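Local atomic coordinates of LysR family transcriptional regulator (Vibrio vulnificus, PDB entry 5FHK), a protein that is probably a DNA-binding LysR-type transcription factor acting as a virulence gene regulator, represented here by its regulatory domain alone. Residues K8-T13 with N37-T42; W54-R59 with L196-V201; I69-G74 with I180-N185. All blocks are in the same frame, centred on the assembly; numbering follows the deposited sequence.

Contact 1: residues K8-T13 with N37-T42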
loop_
_atom_site.group_PDB
_atom_site.type_symbol
_atom_site.label_atom_id
_atom_site.label_comp_id
_atom_site.label_asym_id
_atom_site.label_seq_id
_atom_site.Cartn_x
_atom_site.Cartn_y
_atom_site.Cartn_z
ATOM N N LYS A 8 18.436 10.614 11.969
ATOM C CA LYS A 8 17.695 9.810 11.010
ATOM C C LYS A 8 18.197 10.117 9.614
ATOM O O LYS A 8 18.717 11.209 9.341
ATOM C CB LYS A 8 16.189 10.106 11.065
ATOM C CG LYS A 8 15.891 11.459 10.457
ATOM C CD LYS A 8 14.437 11.833 10.395
ATOM C CE LYS A 8 14.285 13.342 10.169
ATOM N NZ LYS A 8 14.982 14.090 11.236
ATOM N N ILE A 9 17.971 9.156 8.726
ATOM C CA ILE A 9 18.049 9.347 7.279
ATOM C C ILE A 9 16.631 9.448 6.736
ATOM O O ILE A 9 15.766 8.622 7.063
ATOM C CB ILE A 9 18.811 8.198 6.600
ATOM C CG1 ILE A 9 20.212 8.051 7.198
ATOM C CG2 ILE A 9 18.895 8.407 5.097
ATOM C CD1 ILE A 9 20.902 6.762 6.779
ATOM N N LYS A 10 16.393 10.464 5.912
ATOM C CA LYS A 10 15.078 10.796 5.392
ATOM C C LYS A 10 15.063 10.405 3.914
ATOM O O LYS A 10 15.766 11.019 3.106
ATOM C CB LYS A 10 14.814 12.294 5.594
ATOM C CG LYS A 10 13.332 12.749 5.607
ATOM C CD LYS A 10 13.244 14.274 5.791
ATOM C CE LYS A 10 11.847 14.837 5.465
ATOM N NZ LYS A 10 10.782 14.287 6.361
ATOM N N ILE A 11 14.287 9.380 3.542
ATOM C CA ILE A 11 14.309 8.931 2.154
ATOM C C ILE A 11 12.903 8.935 1.575
ATOM O O ILE A 11 11.905 8.771 2.285
ATOM C CB ILE A 11 14.966 7.536 1.966
ATOM C CG1 ILE A 11 14.288 6.447 2.793
ATOM C CG2 ILE A 11 16.434 7.577 2.315
ATOM C CD1 ILE A 11 15.191 5.154 2.937
ATOM N N SER A 12 12.831 9.183 0.273
ATOM C CA SER A 12 11.588 9.090 -0.490
ATOM C C SER A 12 11.704 7.958 -1.503
ATOM O O SER A 12 12.761 7.790 -2.122
ATOM C CB SER A 12 11.295 10.402 -1.213
ATOM O OG SER A 12 10.056 10.344 -1.889
ATOM N N THR A 13 10.619 7.196 -1.675
ATOM C CA THR A 13 10.552 6.021 -2.540
ATOM C C THR A 13 9.225 6.001 -3.296
ATOM O O THR A 13 8.233 6.562 -2.816
ATOM C CB THR A 13 10.677 4.718 -1.734
ATOM O OG1 THR A 13 9.585 4.648 -0.806
ATOM C CG2 THR A 13 12.009 4.669 -0.974
ATOM N N ASN A 37 18.708 5.333 12.226
ATOM C CA ASN A 37 17.252 5.407 12.102
ATOM C C ASN A 37 16.862 5.868 10.704
ATOM O O ASN A 37 17.529 6.731 10.116
ATOM C CB ASN A 37 16.640 6.365 13.137
ATOM C CG ASN A 37 16.994 5.995 14.581
ATOM O OD1 ASN A 37 16.816 4.851 15.014
ATOM N ND2 ASN A 37 17.503 6.975 15.334
ATOM N N ILE A 38 15.748 5.327 10.196
ATOM C CA ILE A 38 15.213 5.662 8.878
ATOM C C ILE A 38 13.807 6.231 9.025
ATOM O O ILE A 38 12.987 5.684 9.769
ATOM C CB ILE A 38 15.165 4.433 7.950
ATOM C CG1 ILE A 38 16.550 3.818 7.803
ATOM C CG2 ILE A 38 14.551 4.818 6.590
ATOM C CD1 ILE A 38 17.374 4.494 6.761
ATOM N N GLU A 39 13.530 7.319 8.312
ATOM C CA GLU A 39 12.172 7.808 8.084
ATOM C C GLU A 39 11.909 7.702 6.590
ATOM O O GLU A 39 12.678 8.250 5.789
ATOM C CB GLU A 39 11.986 9.265 8.551
ATOM C CG GLU A 39 11.707 9.410 10.057
ATOM C CD GLU A 39 11.333 10.839 10.458
ATOM O OE1 GLU A 39 11.144 11.682 9.543
ATOM O OE2 GLU A 39 11.259 11.126 11.686
ATOM N N LEU A 40 10.833 7.001 6.219
ATOM C CA LEU A 40 10.533 6.667 4.830
ATOM C C LEU A 40 9.166 7.214 4.417
ATOM O O LEU A 40 8.168 7.012 5.118
ATOM C CB LEU A 40 10.564 5.152 4.641
ATOM C CG LEU A 40 10.038 4.592 3.315
ATOM C CD1 LEU A 40 10.780 5.239 2.171
ATOM C CD2 LEU A 40 10.263 3.105 3.283
ATOM N N THR A 41 9.106 7.858 3.253
ATOM C CA THR A 41 7.838 8.351 2.720
ATOM C C THR A 41 7.637 7.827 1.297
ATOM O O THR A 41 8.390 8.185 0.384
ATOM C CB THR A 41 7.795 9.879 2.769
ATOM O OG1 THR A 41 8.169 10.330 4.084
ATOM C CG2 THR A 41 6.386 10.390 2.446
ATOM N N THR A 42 6.625 6.979 1.102
ATOM C CA THR A 42 6.246 6.575 -0.249
ATOM C C THR A 42 5.657 7.780 -0.983
ATOM O O THR A 42 4.854 8.524 -0.420
ATOM C CB THR A 42 5.228 5.433 -0.216
ATOM O OG1 THR A 42 3.969 5.931 0.235
ATOM C CG2 THR A 42 5.653 4.330 0.730
#

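Contact 2: residues W54-R59 with L196-V201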
loop_
_atom_site.group_PDB
_atom_site.type_symbol
_atom_site.label_atom_id
_atom_site.label_comp_id
_atom_site.label_asym_id
_atom_site.label_seq_id
_atom_site.Cartn_x
_atom_site.Cartn_y
_atom_site.Cartn_z
ATOM N N TRP A 54 15.544 16.153 1.495
ATOM C CA TRP A 54 15.636 14.701 1.513
ATOM C C TRP A 54 17.099 14.277 1.507
ATOM O O TRP A 54 17.946 14.906 0.864
ATOM C CB TRP A 54 14.881 14.088 0.316
ATOM C CG TRP A 54 13.413 14.417 0.322
ATOM C CD1 TRP A 54 12.801 15.460 -0.326
ATOM C CD2 TRP A 54 12.379 13.730 1.041
ATOM N NE1 TRP A 54 11.454 15.449 -0.069
ATOM C CE2 TRP A 54 11.168 14.406 0.776
ATOM C CE3 TRP A 54 12.361 12.604 1.881
ATOM C CZ2 TRP A 54 9.946 13.993 1.312
ATOM C CZ3 TRP A 54 11.156 12.201 2.414
ATOM C CH2 TRP A 54 9.962 12.896 2.132
ATOM N N ASP A 55 17.397 13.223 2.259
ATOM C CA ASP A 55 18.738 12.663 2.207
ATOM C C ASP A 55 18.937 11.861 0.922
ATOM O O ASP A 55 19.936 12.034 0.219
ATOM C CB ASP A 55 18.979 11.819 3.460
ATOM C CG ASP A 55 19.078 12.686 4.725
ATOM O OD1 ASP A 55 19.867 13.645 4.700
ATOM O OD2 ASP A 55 18.372 12.424 5.736
ATOM N N VAL A 56 17.995 10.977 0.594
ATOM C CA VAL A 56 18.073 10.167 -0.615
ATOM C C VAL A 56 16.677 10.036 -1.192
ATOM O O VAL A 56 15.687 9.932 -0.465
ATOM C CB VAL A 56 18.657 8.748 -0.387
ATOM C CG1 VAL A 56 18.950 8.085 -1.715
ATOM C CG2 VAL A 56 19.890 8.796 0.459
ATOM N N ILE A 57 16.603 10.014 -2.516
ATOM C CA ILE A 57 15.332 9.937 -3.215
ATOM C C ILE A 57 15.458 8.814 -4.232
ATOM O O ILE A 57 16.405 8.801 -5.034
ATOM C CB ILE A 57 14.951 11.283 -3.874
ATOM C CG1 ILE A 57 14.434 12.250 -2.801
ATOM C CG2 ILE A 57 13.837 11.101 -4.918
ATOM C CD1 ILE A 57 14.120 13.706 -3.294
ATOM N N PHE A 58 14.569 7.827 -4.127
ATOM C CA PHE A 58 14.371 6.801 -5.146
ATOM C C PHE A 58 13.122 7.139 -5.936
ATOM O O PHE A 58 12.057 7.376 -5.359
ATOM C CB PHE A 58 14.235 5.407 -4.525
ATOM C CG PHE A 58 15.401 5.032 -3.662
ATOM C CD1 PHE A 58 15.502 5.505 -2.367
ATOM C CD2 PHE A 58 16.416 4.237 -4.155
ATOM C CE1 PHE A 58 16.592 5.173 -1.566
ATOM C CE2 PHE A 58 17.506 3.905 -3.352
ATOM C CZ PHE A 58 17.571 4.377 -2.063
ATOM N N ARG A 59 13.248 7.163 -7.251
ATOM C CA ARG A 59 12.144 7.616 -8.071
ATOM C C ARG A 59 12.085 6.775 -9.327
ATOM O O ARG A 59 13.077 6.170 -9.741
ATOM C CB ARG A 59 12.286 9.096 -8.435
ATOM C CG ARG A 59 13.347 9.361 -9.477
ATOM C CD ARG A 59 13.299 10.812 -9.946
ATOM N NE ARG A 59 11.926 11.258 -10.191
ATOM C CZ ARG A 59 11.367 11.365 -11.394
ATOM N NH1 ARG A 59 12.059 11.066 -12.483
ATOM N NH2 ARG A 59 10.112 11.776 -11.512
ATOM N N LEU A 196 26.885 6.064 4.501
ATOM C CA LEU A 196 26.907 4.623 4.697
ATOM C C LEU A 196 25.730 3.978 3.987
ATOM O O LEU A 196 25.858 2.894 3.398
ATOM C CB LEU A 196 26.914 4.304 6.186
ATOM C CG LEU A 196 28.356 4.338 6.700
ATOM C CD1 LEU A 196 28.409 4.182 8.198
ATOM C CD2 LEU A 196 29.190 3.238 6.036
ATOM N N PHE A 197 24.590 4.664 3.977
ATOM C CA PHE A 197 23.411 4.113 3.330
ATOM C C PHE A 197 23.639 3.991 1.833
ATOM O O PHE A 197 23.416 2.931 1.244
ATOM C CB PHE A 197 22.194 4.988 3.635
ATOM C CG PHE A 197 20.961 4.547 2.947
ATOM C CD1 PHE A 197 20.306 3.400 3.345
ATOM C CD2 PHE A 197 20.458 5.259 1.871
ATOM C CE1 PHE A 197 19.159 2.992 2.680
ATOM C CE2 PHE A 197 19.340 4.855 1.217
ATOM C CZ PHE A 197 18.680 3.733 1.614
ATOM N N ILE A 198 24.171 5.049 1.225
ATOM C CA ILE A 198 24.342 5.075 -0.221
ATOM C C ILE A 198 25.316 3.998 -0.672
ATOM O O ILE A 198 25.156 3.406 -1.744
ATOM C CB ILE A 198 24.808 6.475 -0.655
ATOM C CG1 ILE A 198 23.613 7.433 -0.669
ATOM C CG2 ILE A 198 25.486 6.421 -1.992
ATOM C CD1 ILE A 198 24.001 8.903 -0.498
ATOM N N ASP A 199 26.373 3.765 0.108
ATOM C CA ASP A 199 27.316 2.719 -0.257
ATOM C C ASP A 199 26.689 1.343 -0.106
ATOM O O ASP A 199 26.968 0.444 -0.905
ATOM C CB ASP A 199 28.583 2.818 0.600
ATOM C CG ASP A 199 29.497 3.968 0.171
ATOM O OD1 ASP A 199 29.364 4.478 -0.980
ATOM O OD2 ASP A 199 30.361 4.355 0.994
ATOM N N TYR A 200 25.879 1.142 0.939
ATOM C CA TYR A 200 25.168 -0.127 1.063
ATOM C C TYR A 200 24.349 -0.405 -0.193
ATOM O O TYR A 200 24.418 -1.502 -0.760
ATOM C CB TYR A 200 24.271 -0.127 2.301
ATOM C CG TYR A 200 23.662 -1.491 2.571
ATOM C CD1 TYR A 200 24.356 -2.464 3.306
ATOM C CD2 TYR A 200 22.416 -1.819 2.066
ATOM C CE1 TYR A 200 23.794 -3.719 3.540
ATOM C CE2 TYR A 200 21.858 -3.040 2.306
ATOM C CZ TYR A 200 22.542 -3.986 3.036
ATOM O OH TYR A 200 21.929 -5.188 3.229
ATOM N N VAL A 201 23.607 0.608 -0.663
ATOM C CA VAL A 201 22.745 0.459 -1.836
ATOM C C VAL A 201 23.573 0.086 -3.052
ATOM O O VAL A 201 23.260 -0.872 -3.765
ATOM C CB VAL A 201 21.933 1.750 -2.083
ATOM C CG1 VAL A 201 21.083 1.642 -3.353
ATOM C CG2 VAL A 201 21.023 2.058 -0.911
#

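Contact 3: residues I69-G74 with I180-N185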
loop_
_atom_site.group_PDB
_atom_site.type_symbol
_atom_site.label_atom_id
_atom_site.label_comp_id
_atom_site.label_asym_id
_atom_site.label_seq_id
_atom_site.Cartn_x
_atom_site.Cartn_y
_atom_site.Cartn_z
ATOM N N ILE A 69 23.283 13.625 -8.025
ATOM C CA ILE A 69 23.814 12.442 -8.688
ATOM C C ILE A 69 22.699 11.412 -8.815
ATOM O O ILE A 69 21.977 11.134 -7.851
ATOM C CB ILE A 69 25.008 11.864 -7.910
ATOM C CG1 ILE A 69 26.008 12.968 -7.616
ATOM C CG2 ILE A 69 25.663 10.752 -8.685
ATOM C CD1 ILE A 69 26.258 13.121 -6.168
ATOM N N ALA A 70 22.572 10.828 -10.001
ATOM C CA ALA A 70 21.490 9.906 -10.317
ATOM C C ALA A 70 22.096 8.580 -10.737
ATOM O O ALA A 70 22.934 8.532 -11.645
ATOM C CB ALA A 70 20.595 10.470 -11.421
ATOM N N ARG A 71 21.679 7.508 -10.066
ATOM C CA ARG A 71 22.156 6.167 -10.356
ATOM C C ARG A 71 20.970 5.256 -10.641
ATOM O O ARG A 71 20.040 5.169 -9.834
ATOM C CB ARG A 71 22.978 5.624 -9.187
ATOM C CG ARG A 71 23.517 4.221 -9.391
ATOM C CD ARG A 71 24.606 3.896 -8.344
ATOM N NE ARG A 71 25.958 4.165 -8.845
ATOM C CZ ARG A 71 26.833 3.216 -9.153
ATOM N NH1 ARG A 71 26.515 1.934 -8.998
ATOM N NH2 ARG A 71 28.031 3.551 -9.607
ATOM N N LYS A 72 21.015 4.570 -11.773
ATOM C CA LYS A 72 19.983 3.604 -12.130
ATOM C C LYS A 72 20.179 2.342 -11.300
ATOM O O LYS A 72 21.234 1.706 -11.379
ATOM C CB LYS A 72 20.052 3.290 -13.622
ATOM C CG LYS A 72 19.047 2.234 -14.078
ATOM C CD LYS A 72 19.290 1.771 -15.520
ATOM C CE LYS A 72 18.411 0.562 -15.852
ATOM N NZ LYS A 72 18.797 -0.184 -17.098
ATOM N N ILE A 73 19.192 1.994 -10.478
ATOM C CA ILE A 73 19.288 0.793 -9.655
ATOM C C ILE A 73 18.279 -0.268 -10.069
ATOM O O ILE A 73 18.180 -1.313 -9.416
ATOM C CB ILE A 73 19.162 1.109 -8.152
ATOM C CG1 ILE A 73 17.791 1.689 -7.815
ATOM C CG2 ILE A 73 20.289 2.030 -7.693
ATOM C CD1 ILE A 73 17.533 1.736 -6.315
ATOM N N GLY A 74 17.568 -0.073 -11.160
ATOM C CA GLY A 74 16.578 -1.068 -11.529
ATOM C C GLY A 74 15.619 -0.533 -12.561
ATOM O O GLY A 74 15.638 0.646 -12.923
ATOM N N ILE A 180 14.251 3.020 -12.362
ATOM C CA ILE A 180 14.253 3.500 -10.997
ATOM C C ILE A 180 15.641 4.050 -10.711
ATOM O O ILE A 180 16.652 3.395 -10.982
ATOM C CB ILE A 180 13.851 2.400 -10.003
ATOM C CG1 ILE A 180 12.386 1.978 -10.236
ATOM C CG2 ILE A 180 13.981 2.915 -8.600
ATOM C CD1 ILE A 180 12.217 0.928 -11.298
ATOM N N TYR A 181 15.690 5.259 -10.192
ATOM C CA TYR A 181 16.959 5.897 -9.927
ATOM C C TYR A 181 17.108 6.107 -8.439
ATOM O O TYR A 181 16.126 6.126 -7.689
ATOM C CB TYR A 181 17.078 7.237 -10.648
ATOM C CG TYR A 181 17.174 7.117 -12.142
ATOM C CD1 TYR A 181 16.036 6.945 -12.907
ATOM C CD2 TYR A 181 18.406 7.178 -12.790
ATOM C CE1 TYR A 181 16.114 6.832 -14.262
ATOM C CE2 TYR A 181 18.491 7.066 -14.163
ATOM C CZ TYR A 181 17.341 6.896 -14.891
ATOM O OH TYR A 181 17.388 6.781 -16.265
ATOM N N MET A 182 18.362 6.238 -8.019
ATOM C CA MET A 182 18.694 6.715 -6.688
ATOM C C MET A 182 19.327 8.089 -6.864
ATOM O O MET A 182 20.323 8.226 -7.587
ATOM C CB MET A 182 19.629 5.751 -5.954
ATOM C CG MET A 182 20.176 6.302 -4.648
ATOM S SD MET A 182 21.237 5.127 -3.776
ATOM C CE MET A 182 22.472 4.821 -5.031
ATOM N N LEU A 183 18.735 9.095 -6.225
ATOM C CA LEU A 183 19.192 10.481 -6.310
ATOM C C LEU A 183 19.735 10.942 -4.967
ATOM O O LEU A 183 19.206 10.557 -3.921
ATOM C CB LEU A 183 18.052 11.415 -6.718
ATOM C CG LEU A 183 17.057 11.065 -7.822
ATOM C CD1 LEU A 183 16.238 12.337 -8.149
ATOM C CD2 LEU A 183 17.790 10.610 -9.058
ATOM N N TYR A 184 20.785 11.769 -4.999
ATOM C CA TYR A 184 21.298 12.408 -3.792
ATOM C C TYR A 184 22.158 13.617 -4.152
ATOM O O TYR A 184 22.774 13.673 -5.222
ATOM C CB TYR A 184 22.108 11.441 -2.917
ATOM C CG TYR A 184 23.253 10.746 -3.617
ATOM C CD1 TYR A 184 23.018 9.665 -4.453
ATOM C CD2 TYR A 184 24.568 11.137 -3.417
ATOM C CE1 TYR A 184 24.054 8.997 -5.085
ATOM C CE2 TYR A 184 25.620 10.466 -4.056
ATOM C CZ TYR A 184 25.337 9.398 -4.892
ATOM O OH TYR A 184 26.330 8.703 -5.542
ATOM N N ASN A 185 22.194 14.576 -3.225
ATOM C CA ASN A 185 22.915 15.824 -3.420
ATOM C C ASN A 185 24.412 15.572 -3.528
ATOM O O ASN A 185 24.950 14.672 -2.889
ATOM C CB ASN A 185 22.627 16.767 -2.255
ATOM C CG ASN A 185 23.148 18.178 -2.495
ATOM O OD1 ASN A 185 24.360 18.422 -2.467
ATOM N ND2 ASN A 185 22.230 19.119 -2.737
HETATM O O HOH W 1 26.534 6.358 -7.915
#

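Contact 1: residues K8-T13 with N37-T42
Five backbone hydrogen bonds join Lys8-Thr13 to Asn37-Thr42 as parallel strands in register, Ile9 beside Ile38 through Thr13 beside Thr42. Odd-numbered residues of the first strand bond to both flanks of their partners: Ile9 N gives to Asn37 O (2.8 Å) and Ile9 O receives Glu39 N (2.9 Å), a nearly straight bond at 174°. The ladder lengthens to 3.2 Å at Thr13 N to Thr41 O.

The apolar contacts lie on the face of Ile9, Ile11 and Thr13. Ile11 CG1, between the backbone N and the carbonyl carbon (chi1 57°), turns one branch toward the neighbouring strand, CD1 on Ile38 CG2 (3.7 Å) and CG1 on Leu40 CD1 (3.8 Å). Leu40 CD1 also presses tightly on Thr13 CG2 (3.4 Å), while Thr13 OG1 is hydrogen-bonded to Thr18 OG1. Helix 18-32 covers this face through Leu26, Met22 and Met30.

Lys10 and Glu39 share the other face, Lys10 NZ 4.1 Å from Glu39 OE1, beyond a salt bridge but probably favourable. From beside the strand end the Lys8 chain passes across Glu39; Lys8 CD lies 3.3 Å from Glu39 CD.

Strand 38-43 also pairs in parallel with a strand of the second subunit. Strand 9-14, helix 18-32 and strand 38-43 form a beta-alpha-beta unit of the periplasmic-binding-protein-like regulatory domain.

Contact 2: residues W54-R59 with L196-V201
Strand 56-59 and helix 196-201 run roughly the same way, 33° between their directions, with axes 11.0 Å apart and the closest CA pair, Val56 and Ile198, separated by 8.1 Å, so side chains alone bridge the gap.

Val56 and Phe58, two residues apart and hence on one face of the strand, point toward the helix and meet Phe197, Ile198 and Val201. The central pair is Phe58 with Phe197. Their side chains come from opposite directions and the rings meet rim to rim, Phe58 CZ lying 3.8 Å from Phe197 CE2; each presents edge atoms near the plane of the other, and neither covers the other's face. Phe197 reaches the strand because its CG stands anti to the backbone N (chi1 176°), which carries the ring outward from the helix. One turn on, Val201 CG2 packs on a face of the Phe197 ring, 3.8 Å above its plane and offset toward the rim, and Val201 CG1 touches the edge of Phe58 at CE2 (4.2 Å). The Phe197 ring is thus backed by its own helix while its edge meets the strand.

Val56 works through a single methyl: CG2 sits at the edge of Phe197, 3.9 Å from CD2, and also meets Ile198 CG1 at 4.1 Å. Around this core, Phe29 stacks edge-to-face with Phe197, Met22 of helix 18-32 touches Phe58 and Met25 touches Val201, and Met182 of strand 178-185 touches Val56, Phe58 and Val201.

All five touching residues are buried and all are aliphatic or aromatic. At this contact the helix therefore meets the sheet through van der Waals and hydrophobic contact, so the fit of the side chains probably sets the spacing.

Contact 3: residues I69-G74 with I180-N185
Ile69 lies against the Tyr184 ring, its CB over one face at 4.1 Å from the centroid, a CH-pi contact, while its CD1 reaches Tyr184 CE2 at 3.5 Å. Tyr184 CG sits between the backbone N and carbonyl carbon (chi1 55°), which brings the ring back over the neighbouring strand. On the same face Arg71 and Met182 run side by side, Arg71 CD to Met182 CE 4.0 Å. On the other face Ala70 CB packs on Leu183 CD2 (3.7 Å), and the Tyr181 ring lies obliquely against the backbone at Arg71 and Lys72.

Antiparallel backbone bonding fixes these pairs. Ile69 with Tyr184 and Arg71 with Met182 are hydrogen-bonded pairs, the shortest bond being Met182 N to Arg71 O (2.7 Å). At the far end Ile73 and Gly74 both face Ile180 in a classic beta bulge: Ile73 N gives to Ile180 O, and Ile180 N gives to Gly74 O (2.8 Å) from above the carbonyl plane. At the backbone angles of Gly74 a CB would jam against the carbonyl O of Ile73, which by itself calls for glycine.

Further out, strand 178-185 bonds along its other edge to strand 56-60, through Arg59 and Ile57. From helix 192-204, Ile202 touches Met182 and Arg71, and Ile198 touches Tyr184; Met21 and Met22 of helix 18-32 reach Ile180 and Ile73, respectively.

How the contacts relate
All three contacts belong to one mixed sheet and helix 192-204 packed on it. Contacts 1 and 3 are strand pairs, parallel in one and antiparallel in the other; contact 2 fastens helix 192-204 to the sheet between them. Strand 56-60 is the bridge: Ser12 O lies 2.7 Å from Phe58 N on one side, Ile57 O 2.6 Å from Leu183 N on the other. Contact 2 is wholly buried and apolar. Contacts 1 and 3 combine backbone ladders with mixed side chains, largely buried in contact 1, with some fully exposed in contact 3. Only contact 1 is touched by the second subunit. Contact 3 is nested within the chain loop that contact 2 closes.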